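Local coordinates for protein acetone carboxylase alpha subunit (Xanthobacter autotrophicus Py2, PDB 5M45) that serves as the alpha subunit, of the hydantoinase B/oxoprolinase family, in a six-chain enzyme assembly and carries a manganese site, at residues N461-T466 / D470-A475; P745-G750 / G755-M760; A208-F213 / M243-V248. All coordinates share one frame; numbering follows the deposited sequence.

Contact 1 of 3, residues N461-T466 / D470-A475; sequences NGTGAT and DGLSHA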
ATOM      1  N   ASN A 461       1.628 -32.201  -3.036  1.00 12.67           N
ATOM      2  CA  ASN A 461       0.560 -32.713  -3.891  1.00 12.90           C
ATOM      3  C   ASN A 461       1.032 -33.971  -4.634  1.00 12.79           C
ATOM      4  O   ASN A 461       2.226 -34.269  -4.672  1.00 12.74           O
ATOM      5  CB  ASN A 461       0.169 -31.672  -4.938  1.00 13.21           C
ATOM      6  CG  ASN A 461      -0.043 -30.299  -4.361  1.00 13.70           C
ATOM      7  OD1 ASN A 461      -1.068 -30.026  -3.683  1.00 14.47           O
ATOM      8  ND2 ASN A 461       0.950 -29.395  -4.600  1.00 13.84           N
ATOM      9  N   GLY A 462       0.108 -34.658  -5.295  1.00 12.65           N
ATOM     10  CA  GLY A 462       0.469 -35.800  -6.130  1.00 12.84           C
ATOM     11  C   GLY A 462       1.296 -35.393  -7.349  1.00 12.91           C
ATOM     12  O   GLY A 462       1.186 -34.254  -7.834  1.00 12.88           O
ATOM     13  N   THR A 463       2.135 -36.305  -7.827  1.00 12.97           N
ATOM     14  CA  THR A 463       2.916 -36.092  -9.065  1.00 12.97           C
ATOM     15  C   THR A 463       2.367 -36.948 -10.218  1.00 12.84           C
ATOM     16  O   THR A 463       1.681 -37.961 -10.007  1.00 12.64           O
ATOM     17  CB  THR A 463       4.427 -36.342  -8.888  1.00 13.10           C
ATOM     18  OG1 THR A 463       4.681 -37.751  -8.742  1.00 13.81           O
ATOM     19  CG2 THR A 463       4.974 -35.614  -7.705  1.00 13.23           C
ATOM     20  N   GLY A 464       2.648 -36.503 -11.447  1.00 12.67           N
ATOM     21  CA  GLY A 464       2.248 -37.241 -12.632  1.00 12.60           C
ATOM     22  C   GLY A 464       2.855 -38.645 -12.719  1.00 12.51           C
ATOM     23  O   GLY A 464       4.011 -38.854 -12.356  1.00 12.09           O
ATOM     24  N   ALA A 465       2.065 -39.604 -13.202  1.00 12.55           N
ATOM     25  CA  ALA A 465       2.560 -40.955 -13.515  1.00 12.77           C
ATOM     26  C   ALA A 465       3.610 -40.945 -14.628  1.00 12.96           C
ATOM     27  O   ALA A 465       3.631 -40.033 -15.483  1.00 12.91           O
ATOM     28  CB  ALA A 465       1.413 -41.860 -13.918  1.00 12.89           C
ATOM     29  N   THR A 466       4.468 -41.963 -14.627  1.00 13.25           N
ATOM     30  CA  THR A 466       5.468 -42.123 -15.694  1.00 13.48           C
ATOM     31  C   THR A 466       5.073 -43.270 -16.642  1.00 13.84           C
ATOM     32  O   THR A 466       4.031 -43.923 -16.451  1.00 13.94           O
ATOM     33  CB  THR A 466       6.919 -42.284 -15.121  1.00 13.52           C
ATOM     34  OG1 THR A 466       7.217 -43.668 -14.810  1.00 13.71           O
ATOM     35  CG2 THR A 466       7.110 -41.391 -13.871  1.00 13.45           C
ATOM     36  N   ASP A 470       3.831 -45.747 -11.209  1.00 15.59           N
ATOM     37  CA  ASP A 470       2.892 -44.793 -10.628  1.00 15.40           C
ATOM     38  C   ASP A 470       3.561 -43.495 -10.201  1.00 15.08           C
ATOM     39  O   ASP A 470       4.746 -43.495  -9.852  1.00 14.94           O
ATOM     40  CB  ASP A 470       2.201 -45.384  -9.384  1.00 15.32           C
ATOM     41  CG  ASP A 470       1.280 -46.561  -9.737  1.00 15.60           C
ATOM     42  OD1 ASP A 470       0.901 -46.717 -10.933  1.00 15.59           O
ATOM     43  OD2 ASP A 470       0.967 -47.373  -8.827  1.00 15.70           O
ATOM     44  N   GLY A 471       2.790 -42.409 -10.197  1.00 14.86           N
ATOM     45  CA  GLY A 471       3.230 -41.160  -9.588  1.00 14.67           C
ATOM     46  C   GLY A 471       3.368 -41.278  -8.075  1.00 14.75           C
ATOM     47  O   GLY A 471       2.954 -42.276  -7.483  1.00 15.01           O
ATOM     48  N   LEU A 472       3.992 -40.274  -7.457  1.00 14.79           N
ATOM     49  CA  LEU A 472       4.127 -40.211  -5.988  1.00 14.95           C
ATOM     50  C   LEU A 472       2.985 -39.445  -5.337  1.00 14.45           C
ATOM     51  O   LEU A 472       2.626 -38.364  -5.796  1.00 14.10           O
ATOM     52  CB  LEU A 472       5.446 -39.523  -5.646  1.00 15.36           C
ATOM     53  CG  LEU A 472       6.703 -40.179  -6.191  1.00 16.02           C
ATOM     54  CD1 LEU A 472       7.889 -39.256  -5.896  1.00 16.32           C
ATOM     55  CD2 LEU A 472       6.953 -41.542  -5.546  1.00 16.21           C
ATOM     56  N   SER A 473       2.424 -40.005  -4.263  1.00 14.21           N
ATOM     57  CA  SER A 473       1.332 -39.321  -3.542  1.00 13.86           C
ATOM     58  C   SER A 473       1.935 -38.267  -2.570  1.00 13.22           C
ATOM     59  O   SER A 473       3.038 -38.482  -2.002  1.00 12.90           O
ATOM     60  CB  SER A 473       0.425 -40.317  -2.817  1.00 13.97           C
ATOM     61  OG  SER A 473      -0.174 -41.231  -3.720  1.00 14.32           O
ATOM     62  N   HIS A 474       1.208 -37.161  -2.396  1.00 12.69           N
ATOM     63  CA  HIS A 474       1.489 -36.130  -1.357  1.00 12.44           C
ATOM     64  C   HIS A 474       2.983 -35.801  -1.229  1.00 12.31           C
ATOM     65  O   HIS A 474       3.601 -35.949  -0.149  1.00 12.22           O
ATOM     66  CB  HIS A 474       0.866 -36.524   0.004  1.00 12.55           C
ATOM     67  CG  HIS A 474       1.205 -37.907   0.464  1.00 12.63           C
ATOM     68  ND1 HIS A 474       2.442 -38.250   0.921  1.00 12.78           N
ATOM     69  CD2 HIS A 474       0.489 -39.057   0.441  1.00 12.95           C
ATOM     70  CE1 HIS A 474       2.490 -39.546   1.173  1.00 13.12           C
ATOM     71  NE2 HIS A 474       1.308 -40.065   0.884  1.00 13.16           N
ATOM     72  N   ALA A 475       3.577 -35.417  -2.366  1.00 12.10           N
ATOM     73  CA  ALA A 475       5.041 -35.423  -2.540  1.00 12.06           C
ATOM     74  C   ALA A 475       5.756 -34.143  -2.992  1.00 11.97           C
ATOM     75  O   ALA A 475       6.975 -33.997  -2.693  1.00 11.83           O
ATOM     76  CB  ALA A 475       5.403 -36.543  -3.513  1.00 12.19           C
TER
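T463 and L472 form the tight centre of this buried pairing. L472 O takes the T463 N-H in its carbonyl plane at 2.9 Å, while L472 N gives its hydrogen to T463 OG1, also 2.9 Å away. A chi1 of 72° wedges OG1 between the backbone N and the carbonyl carbon of T463, where it faces segment 470-475, and so the T463 hydroxyl, not a main-chain oxygen, accepts the L472 N-H. T463 OG1 also rests 3.6 Å from L472 CB. G462 CA makes a CA-H...O contact of 3.4 Å with L472 O. G471 CA makes a similar one with T463 O, an approach open to it because a CB there would run into that oxygen. Beyond these, the A475 N-H reaches N461 O at 2.9 Å from above its carbonyl plane.

The other end is looser. The backbones still come close, A465 CA lying 3.6 Å from G471 N, but without a directed bond, beside the partly exposed D470 and G471. D470 points its CB away, and its carboxylate pairs with R634. L472 also packs on a polar side chain from the chain of another protein. Two extended loop segments thus run antiparallel without regular strands, an irregular hairpin-like loop.

Contact 2 of 3, residues P745-G750 / G755-M760; sequences PEEEIG and GSRYSM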
ATOM      1  N   PRO A 745     -18.390 -11.519 -31.037  1.00 16.35           N
ATOM      2  CA  PRO A 745     -17.916 -10.346 -30.270  1.00 16.38           C
ATOM      3  C   PRO A 745     -18.219 -10.501 -28.767  1.00 16.42           C
ATOM      4  O   PRO A 745     -19.307 -10.939 -28.368  1.00 16.23           O
ATOM      5  CB  PRO A 745     -18.705  -9.182 -30.874  1.00 16.78           C
ATOM      6  CG  PRO A 745     -19.952  -9.792 -31.426  1.00 17.15           C
ATOM      7  CD  PRO A 745     -19.586 -11.209 -31.853  1.00 16.86           C
ATOM      8  N   GLU A 746     -17.255 -10.132 -27.948  1.00 16.56           N
ATOM      9  CA  GLU A 746     -17.389 -10.299 -26.501  1.00 16.99           C
ATOM     10  C   GLU A 746     -18.558  -9.499 -25.916  1.00 18.09           C
ATOM     11  O   GLU A 746     -19.186  -9.929 -24.955  1.00 17.56           O
ATOM     12  CB  GLU A 746     -16.085  -9.908 -25.787  1.00 16.28           C
ATOM     13  CG  GLU A 746     -15.957 -10.465 -24.362  1.00 15.76           C
ATOM     14  CD  GLU A 746     -14.621 -10.159 -23.714  1.00 15.37           C
ATOM     15  OE1 GLU A 746     -13.649  -9.847 -24.444  1.00 14.94           O
ATOM     16  OE2 GLU A 746     -14.525 -10.193 -22.468  1.00 15.29           O
ATOM     17  N   GLU A 747     -18.845  -8.353 -26.525  1.00 19.78           N
ATOM     18  CA  GLU A 747     -19.909  -7.452 -26.055  1.00 21.40           C
ATOM     19  C   GLU A 747     -21.300  -8.049 -26.192  1.00 21.84           C
ATOM     20  O   GLU A 747     -22.197  -7.576 -25.530  1.00 22.55           O
ATOM     21  CB  GLU A 747     -19.902  -6.113 -26.801  1.00 22.81           C
ATOM     22  CG  GLU A 747     -18.646  -5.276 -26.610  1.00 23.96           C
ATOM     23  CD  GLU A 747     -17.477  -5.657 -27.551  1.00 25.10           C
ATOM     24  OE1 GLU A 747     -17.543  -6.627 -28.375  1.00 24.61           O
ATOM     25  OE2 GLU A 747     -16.444  -4.970 -27.413  1.00 26.94           O
ATOM     26  N   GLU A 748     -21.504  -9.051 -27.034  1.00 21.60           N
ATOM     27  CA  GLU A 748     -22.851  -9.589 -27.209  1.00 23.13           C
ATOM     28  C   GLU A 748     -23.197 -10.666 -26.186  1.00 21.84           C
ATOM     29  O   GLU A 748     -24.324 -11.122 -26.152  1.00 22.03           O
ATOM     30  CB  GLU A 748     -23.063 -10.100 -28.658  1.00 25.16           C
ATOM     31  CG  GLU A 748     -23.264  -8.962 -29.674  1.00 27.67           C
ATOM     32  CD  GLU A 748     -23.452  -9.456 -31.132  1.00 29.97           C
ATOM     33  OE1 GLU A 748     -23.547  -8.586 -32.025  1.00 31.83           O
ATOM     34  OE2 GLU A 748     -23.451 -10.699 -31.375  1.00 32.28           O
ATOM     35  N   ILE A 749     -22.257 -11.050 -25.336  1.00 19.98           N
ATOM     36  CA  ILE A 749     -22.493 -12.158 -24.394  1.00 19.67           C
ATOM     37  C   ILE A 749     -23.421 -11.740 -23.219  1.00 19.85           C
ATOM     38  O   ILE A 749     -24.173 -12.556 -22.718  1.00 21.04           O
ATOM     39  CB  ILE A 749     -21.146 -12.754 -23.897  1.00 18.36           C
ATOM     40  CG1 ILE A 749     -20.353 -13.319 -25.094  1.00 18.19           C
ATOM     41  CG2 ILE A 749     -21.346 -13.850 -22.838  1.00 18.29           C
ATOM     42  CD1 ILE A 749     -18.873 -13.554 -24.789  1.00 17.68           C
ATOM     43  N   GLY A 750     -23.350 -10.486 -22.796  1.00 19.60           N
ATOM     44  CA  GLY A 750     -24.135  -9.986 -21.678  1.00 19.73           C
ATOM     45  C   GLY A 750     -23.422  -9.953 -20.331  1.00 19.50           C
ATOM     46  O   GLY A 750     -24.075  -9.820 -19.286  1.00 20.04           O
ATOM     47  N   GLY A 755     -11.861  -3.366 -19.579  1.00 15.83           N
ATOM     48  CA  GLY A 755     -10.515  -3.731 -19.922  1.00 16.37           C
ATOM     49  C   GLY A 755     -10.314  -4.493 -21.226  1.00 16.94           C
ATOM     50  O   GLY A 755      -9.154  -4.778 -21.584  1.00 18.27           O
ATOM     51  N   SER A 756     -11.368  -4.810 -21.958  1.00 17.05           N
ATOM     52  CA  SER A 756     -11.215  -5.540 -23.226  1.00 17.66           C
ATOM     53  C   SER A 756     -10.620  -4.705 -24.362  1.00 19.28           C
ATOM     54  O   SER A 756      -9.998  -5.264 -25.287  1.00 18.68           O
ATOM     55  CB  SER A 756     -12.545  -6.138 -23.689  1.00 17.24           C
ATOM     56  OG  SER A 756     -13.435  -5.140 -24.070  1.00 17.38           O
ATOM     57  N   ARG A 757     -10.814  -3.388 -24.316  1.00 20.89           N
ATOM     58  CA  ARG A 757     -10.364  -2.474 -25.370  1.00 23.04           C
ATOM     59  C   ARG A 757      -9.444  -1.380 -24.820  1.00 22.44           C
ATOM     60  O   ARG A 757      -8.442  -1.039 -25.457  1.00 23.26           O
ATOM     61  CB  ARG A 757     -11.561  -1.869 -26.089  1.00 26.87           C
ATOM     62  CG  ARG A 757     -12.354  -2.903 -26.896  1.00 31.79           C
ATOM     63  CD  ARG A 757     -13.616  -2.418 -27.571  1.00 36.66           C
ATOM     64  NE  ARG A 757     -13.461  -2.254 -29.042  1.00 42.25           N
ATOM     65  CZ  ARG A 757     -13.328  -3.232 -29.961  1.00 45.89           C
ATOM     66  NH1 ARG A 757     -13.323  -4.538 -29.625  1.00 47.86           N
ATOM     67  NH2 ARG A 757     -13.176  -2.885 -31.246  1.00 47.23           N
ATOM     68  N   TYR A 758      -9.747  -0.828 -23.652  1.00 20.58           N
ATOM     69  CA  TYR A 758      -8.942   0.227 -23.050  1.00 19.24           C
ATOM     70  C   TYR A 758      -7.992  -0.334 -21.998  1.00 18.26           C
ATOM     71  O   TYR A 758      -8.431  -0.982 -21.042  1.00 18.01           O
ATOM     72  CB  TYR A 758      -9.847   1.309 -22.470  1.00 19.22           C
ATOM     73  CG  TYR A 758     -10.577   2.056 -23.552  1.00 20.11           C
ATOM     74  CD1 TYR A 758     -11.803   1.589 -24.070  1.00 20.01           C
ATOM     75  CD2 TYR A 758     -10.004   3.195 -24.143  1.00 20.41           C
ATOM     76  CE1 TYR A 758     -12.437   2.258 -25.119  1.00 20.38           C
ATOM     77  CE2 TYR A 758     -10.632   3.848 -25.172  1.00 20.67           C
ATOM     78  CZ  TYR A 758     -11.850   3.381 -25.646  1.00 20.88           C
ATOM     79  OH  TYR A 758     -12.451   4.119 -26.632  1.00 22.25           O
ATOM     80  N   SER A 759      -6.692  -0.076 -22.190  1.00 17.30           N
ATOM     81  CA  SER A 759      -5.654  -0.518 -21.250  1.00 17.01           C
ATOM     82  C   SER A 759      -4.463   0.476 -21.261  1.00 16.35           C
ATOM     83  O   SER A 759      -4.231   1.146 -22.259  1.00 15.92           O
ATOM     84  CB  SER A 759      -5.204  -1.938 -21.605  1.00 17.08           C
ATOM     85  OG  SER A 759      -4.736  -1.948 -22.940  1.00 18.20           O
ATOM     86  N   MET A 760      -3.758   0.590 -20.148  1.00 15.42           N
ATOM     87  CA  MET A 760      -2.609   1.491 -20.022  1.00 15.49           C
ATOM     88  C   MET A 760      -1.451   0.738 -19.366  1.00 14.85           C
ATOM     89  O   MET A 760      -1.514   0.383 -18.185  1.00 13.77           O
ATOM     90  CB  MET A 760      -3.013   2.721 -19.202  1.00 16.41           C
ATOM     91  CG  MET A 760      -1.976   3.824 -19.102  1.00 17.37           C
ATOM     92  SD  MET A 760      -2.366   5.099 -17.813  1.00 18.84           S
ATOM     93  CE  MET A 760      -1.208   6.374 -18.319  1.00 19.82           C
TER
HETATM   94  O   HOH W   1     -13.854  -6.085 -26.884  1.00 30.82           O
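One water oxygen is held by three side chains, E747 through OE2, S756 through OG and R757 through NH1. The site links a short 3-10 segment around E746 and E747 to the irregular loop 755-760, both in the C-terminal part of the chain after helix 726-735. The water spends one hydrogen on E747 OE2, 2.9 Å away, and the other on S756 OG at 3.0 Å, and accepts from R757 NH1 at 3.2 Å, lying in the guanidinium plane at its edge.

The direct ion pair is weaker. E747 OE2 stands 3.8 Å from R757 NH1, well out of the guanidinium plane, so charge attracts but no N-H points at the oxygen. The two side chains cross at about a right angle, with their flat groups 66° apart. A bend at chi2 (84°) in E747 and another at chi3 in R757 bring the ends near each other, and the water supplies the directed bonds that the pair itself lacks.

Deeper in, E746 points its CB toward segment 755-760 and is buried; its carboxylate is held by K723 and R339 through OE1 and by Q716 through OE2, which would be expected to keep it ionised. S756 OG in turn bonds to T753 O, and G755 N to D531 of the second subunit, so the loop has partners in its own chain and in the second subunit. Between E746 and S756 the meeting is simple van der Waals touch, E746 OE1 lying 3.9 Å from S756 CB.

Contact 3 of 3, residues A208-F213 / M243-V248; sequences ANDTLF and MIRKLV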
ATOM      1  N   ALA A 208      21.906   1.297   4.145  1.00 14.22           N
ATOM      2  CA  ALA A 208      23.236   1.660   3.713  1.00 14.50           C
ATOM      3  C   ALA A 208      24.211   1.389   4.867  1.00 14.95           C
ATOM      4  O   ALA A 208      23.789   1.306   6.039  1.00 14.67           O
ATOM      5  CB  ALA A 208      23.263   3.132   3.285  1.00 14.80           C
ATOM      6  N   ASN A 209      25.492   1.225   4.542  1.00 15.35           N
ATOM      7  CA  ASN A 209      26.481   0.804   5.514  1.00 16.03           C
ATOM      8  C   ASN A 209      25.995  -0.445   6.316  1.00 15.60           C
ATOM      9  O   ASN A 209      26.134  -0.535   7.537  1.00 14.94           O
ATOM     10  CB  ASN A 209      26.824   1.990   6.433  1.00 17.35           C
ATOM     11  CG  ASN A 209      28.090   1.771   7.229  1.00 18.82           C
ATOM     12  OD1 ASN A 209      29.068   1.129   6.744  1.00 20.83           O
ATOM     13  ND2 ASN A 209      28.096   2.275   8.481  1.00 19.76           N
ATOM     14  N   ASP A 210      25.378  -1.382   5.606  1.00 15.34           N
ATOM     15  CA  ASP A 210      24.915  -2.655   6.184  1.00 15.17           C
ATOM     16  C   ASP A 210      23.830  -2.497   7.255  1.00 14.95           C
ATOM     17  O   ASP A 210      23.591  -3.422   8.034  1.00 14.56           O
ATOM     18  CB  ASP A 210      26.118  -3.515   6.699  1.00 15.42           C
ATOM     19  CG  ASP A 210      26.936  -4.155   5.552  1.00 15.69           C
ATOM     20  OD1 ASP A 210      26.571  -4.072   4.351  1.00 15.56           O
ATOM     21  OD2 ASP A 210      27.985  -4.778   5.860  1.00 16.24           O
ATOM     22  N   THR A 211      23.147  -1.354   7.269  1.00 14.83           N
ATOM     23  CA  THR A 211      22.231  -0.995   8.352  1.00 14.99           C
ATOM     24  C   THR A 211      20.883  -0.571   7.760  1.00 14.55           C
ATOM     25  O   THR A 211      20.847   0.340   6.911  1.00 14.38           O
ATOM     26  CB  THR A 211      22.785   0.155   9.196  1.00 15.61           C
ATOM     27  OG1 THR A 211      24.099  -0.177   9.624  1.00 16.17           O
ATOM     28  CG2 THR A 211      21.932   0.394  10.447  1.00 15.76           C
ATOM     29  N   LEU A 212      19.791  -1.216   8.210  1.00 14.14           N
ATOM     30  CA  LEU A 212      18.453  -0.856   7.732  1.00 13.96           C
ATOM     31  C   LEU A 212      17.964   0.526   8.228  1.00 13.80           C
ATOM     32  O   LEU A 212      18.189   0.900   9.386  1.00 14.03           O
ATOM     33  CB  LEU A 212      17.442  -1.957   8.109  1.00 13.99           C
ATOM     34  CG  LEU A 212      17.674  -3.296   7.393  1.00 13.89           C
ATOM     35  CD1 LEU A 212      16.798  -4.343   8.016  1.00 14.07           C
ATOM     36  CD2 LEU A 212      17.355  -3.241   5.917  1.00 13.68           C
ATOM     37  N   PHE A 213      17.304   1.268   7.364  1.00 13.51           N
ATOM     38  CA  PHE A 213      16.806   2.606   7.727  1.00 13.60           C
ATOM     39  C   PHE A 213      15.540   2.480   8.595  1.00 13.30           C
ATOM     40  O   PHE A 213      14.633   1.699   8.285  1.00 12.82           O
ATOM     41  CB  PHE A 213      16.438   3.446   6.483  1.00 13.84           C
ATOM     42  CG  PHE A 213      17.556   3.685   5.494  1.00 14.02           C
ATOM     43  CD1 PHE A 213      18.828   4.028   5.903  1.00 14.38           C
ATOM     44  CD2 PHE A 213      17.300   3.650   4.121  1.00 14.20           C
ATOM     45  CE1 PHE A 213      19.847   4.301   4.965  1.00 14.46           C
ATOM     46  CE2 PHE A 213      18.309   3.908   3.187  1.00 14.12           C
ATOM     47  CZ  PHE A 213      19.592   4.230   3.620  1.00 14.38           C
ATOM     48  N   MET A 243      26.419 -13.612   4.104  1.00 15.29           N
ATOM     49  CA  MET A 243      27.230 -14.855   4.092  1.00 16.14           C
ATOM     50  C   MET A 243      27.845 -15.089   2.701  1.00 15.58           C
ATOM     51  O   MET A 243      29.040 -15.391   2.581  1.00 15.81           O
ATOM     52  CB  MET A 243      26.392 -16.091   4.514  1.00 17.16           C
ATOM     53  CG  MET A 243      25.993 -16.109   5.988  1.00 18.27           C
ATOM     54  SD  MET A 243      24.773 -17.369   6.375  1.00 20.07           S
ATOM     55  CE  MET A 243      25.789 -18.821   6.190  1.00 20.63           C
ATOM     56  N   ILE A 244      27.041 -14.915   1.657  1.00 15.05           N
ATOM     57  CA  ILE A 244      27.519 -15.128   0.274  1.00 15.15           C
ATOM     58  C   ILE A 244      28.502 -14.029  -0.151  1.00 15.38           C
ATOM     59  O   ILE A 244      29.527 -14.339  -0.759  1.00 15.39           O
ATOM     60  CB  ILE A 244      26.337 -15.305  -0.709  1.00 14.76           C
ATOM     61  CG1 ILE A 244      25.623 -16.648  -0.452  1.00 14.61           C
ATOM     62  CG2 ILE A 244      26.799 -15.234  -2.170  1.00 14.74           C
ATOM     63  CD1 ILE A 244      24.157 -16.632  -0.895  1.00 14.51           C
ATOM     64  N   ARG A 245      28.194 -12.760   0.145  1.00 15.63           N
ATOM     65  CA  ARG A 245      29.139 -11.646  -0.141  1.00 15.97           C
ATOM     66  C   ARG A 245      30.527 -11.921   0.467  1.00 16.49           C
ATOM     67  O   ARG A 245      31.555 -11.774  -0.193  1.00 15.93           O
ATOM     68  CB  ARG A 245      28.604 -10.301   0.351  1.00 15.62           C
ATOM     69  CG  ARG A 245      29.498  -9.095  -0.028  1.00 15.62           C
ATOM     70  CD  ARG A 245      28.980  -7.777   0.556  1.00 15.47           C
ATOM     71  NE  ARG A 245      28.972  -7.831   2.016  1.00 15.42           N
ATOM     72  CZ  ARG A 245      28.402  -6.931   2.815  1.00 15.33           C
ATOM     73  NH1 ARG A 245      27.772  -5.858   2.336  1.00 15.20           N
ATOM     74  NH2 ARG A 245      28.475  -7.097   4.134  1.00 15.52           N
ATOM     75  N   LYS A 246      30.538 -12.342   1.716  1.00 17.40           N
ATOM     76  CA  LYS A 246      31.796 -12.651   2.398  1.00 19.00           C
ATOM     77  C   LYS A 246      32.553 -13.794   1.720  1.00 18.69           C
ATOM     78  O   LYS A 246      33.769 -13.724   1.524  1.00 18.14           O
ATOM     79  CB  LYS A 246      31.515 -12.978   3.841  1.00 20.90           C
ATOM     80  CG  LYS A 246      32.756 -13.184   4.696  1.00 23.19           C
ATOM     81  CD  LYS A 246      32.282 -13.401   6.129  1.00 25.36           C
ATOM     82  CE  LYS A 246      33.094 -14.444   6.887  1.00 27.74           C
ATOM     83  NZ  LYS A 246      33.890 -13.777   7.953  1.00 29.70           N
ATOM     84  N   LEU A 247      31.835 -14.854   1.367  1.00 18.01           N
ATOM     85  CA  LEU A 247      32.457 -15.983   0.654  1.00 17.99           C
ATOM     86  C   LEU A 247      33.057 -15.558  -0.716  1.00 17.61           C
ATOM     87  O   LEU A 247      34.194 -15.952  -1.051  1.00 17.51           O
ATOM     88  CB  LEU A 247      31.479 -17.138   0.496  1.00 18.03           C
ATOM     89  CG  LEU A 247      32.033 -18.260  -0.402  1.00 18.34           C
ATOM     90  CD1 LEU A 247      33.098 -19.041   0.347  1.00 18.90           C
ATOM     91  CD2 LEU A 247      30.967 -19.160  -0.908  1.00 18.32           C
ATOM     92  N   VAL A 248      32.340 -14.738  -1.476  1.00 17.00           N
ATOM     93  CA  VAL A 248      32.877 -14.245  -2.761  1.00 17.35           C
ATOM     94  C   VAL A 248      34.186 -13.449  -2.530  1.00 18.12           C
ATOM     95  O   VAL A 248      35.171 -13.664  -3.243  1.00 18.23           O
ATOM     96  CB  VAL A 248      31.839 -13.447  -3.605  1.00 16.87           C
ATOM     97  CG1 VAL A 248      32.479 -12.770  -4.826  1.00 16.70           C
ATOM     98  CG2 VAL A 248      30.706 -14.398  -4.054  1.00 16.68           C
TER
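With chi1 at -175°, R245 sends its CG to the far side from its own backbone N, and a bend at chi3 (62°) then swings the guanidinium out to meet D210, whose CG lies beside its backbone N. The aspartate sits at the tip of a type I' beta-hairpin turn, A208 to T211, joining strands 204-208 and 211-212 at one border of the seven-stranded antiparallel sheet; the arginine rides on helix 227-255.

The side chains come from opposite directions and meet end-on, R245 giving one nitrogen to each oxygen of D210. R245 NH1 donates to D210 OD1 at 2.9 Å in a nearly straight bond that uses the syn lone pair and keeps to the guanidinium plane. R245 NH2 reaches D210 OD2 at the same 2.9 Å but less squarely, on the syn side and tilted out of the carboxylate plane. The flat groups are turned 28° against each other, and this twist is taken up mostly on the OD2 side. Two bonds together fix the rotation of both groups in a contact near the surface.

Around the pair, L212 packs on I238 of the same helix, whose I244 and V248 in turn lie on strand 90-95, so helix and sheet are already in contact and the salt bridge ties the hairpin tip to the helix. L212 O also bonds to N130 of the second subunit. Within the turn, the A208 and T211 backbones pair twice, T211 N to A208 O at 3.0 Å and A208 N to T211 O at 3.1 Å, while T211 OG1 donates to N209 O at 2.9 Å from above its carbonyl plane.

Along the chain contact 3 comes first, then contact 1, then contact 2. Contacts 1 and 2 lie on opposite sides of the chain's centre, about 40 Å apart centre to centre; contact 3 is, centre to centre, about 41 Å from contact 1 and 49 Å from contact 2. Contact 1 is the buried one, with the side chain of N461 about 13 Å from the manganese held by H150, D153 and H175. D153 and H175 belong to strands of the sheet that contact 3 borders. In contact 2, the side chain of R757 is about 8 Å from a bound magnesium ion. Contacts 2 and 3 both touch the second subunit, whereas contacts 1 and 3 meet the chain of another protein.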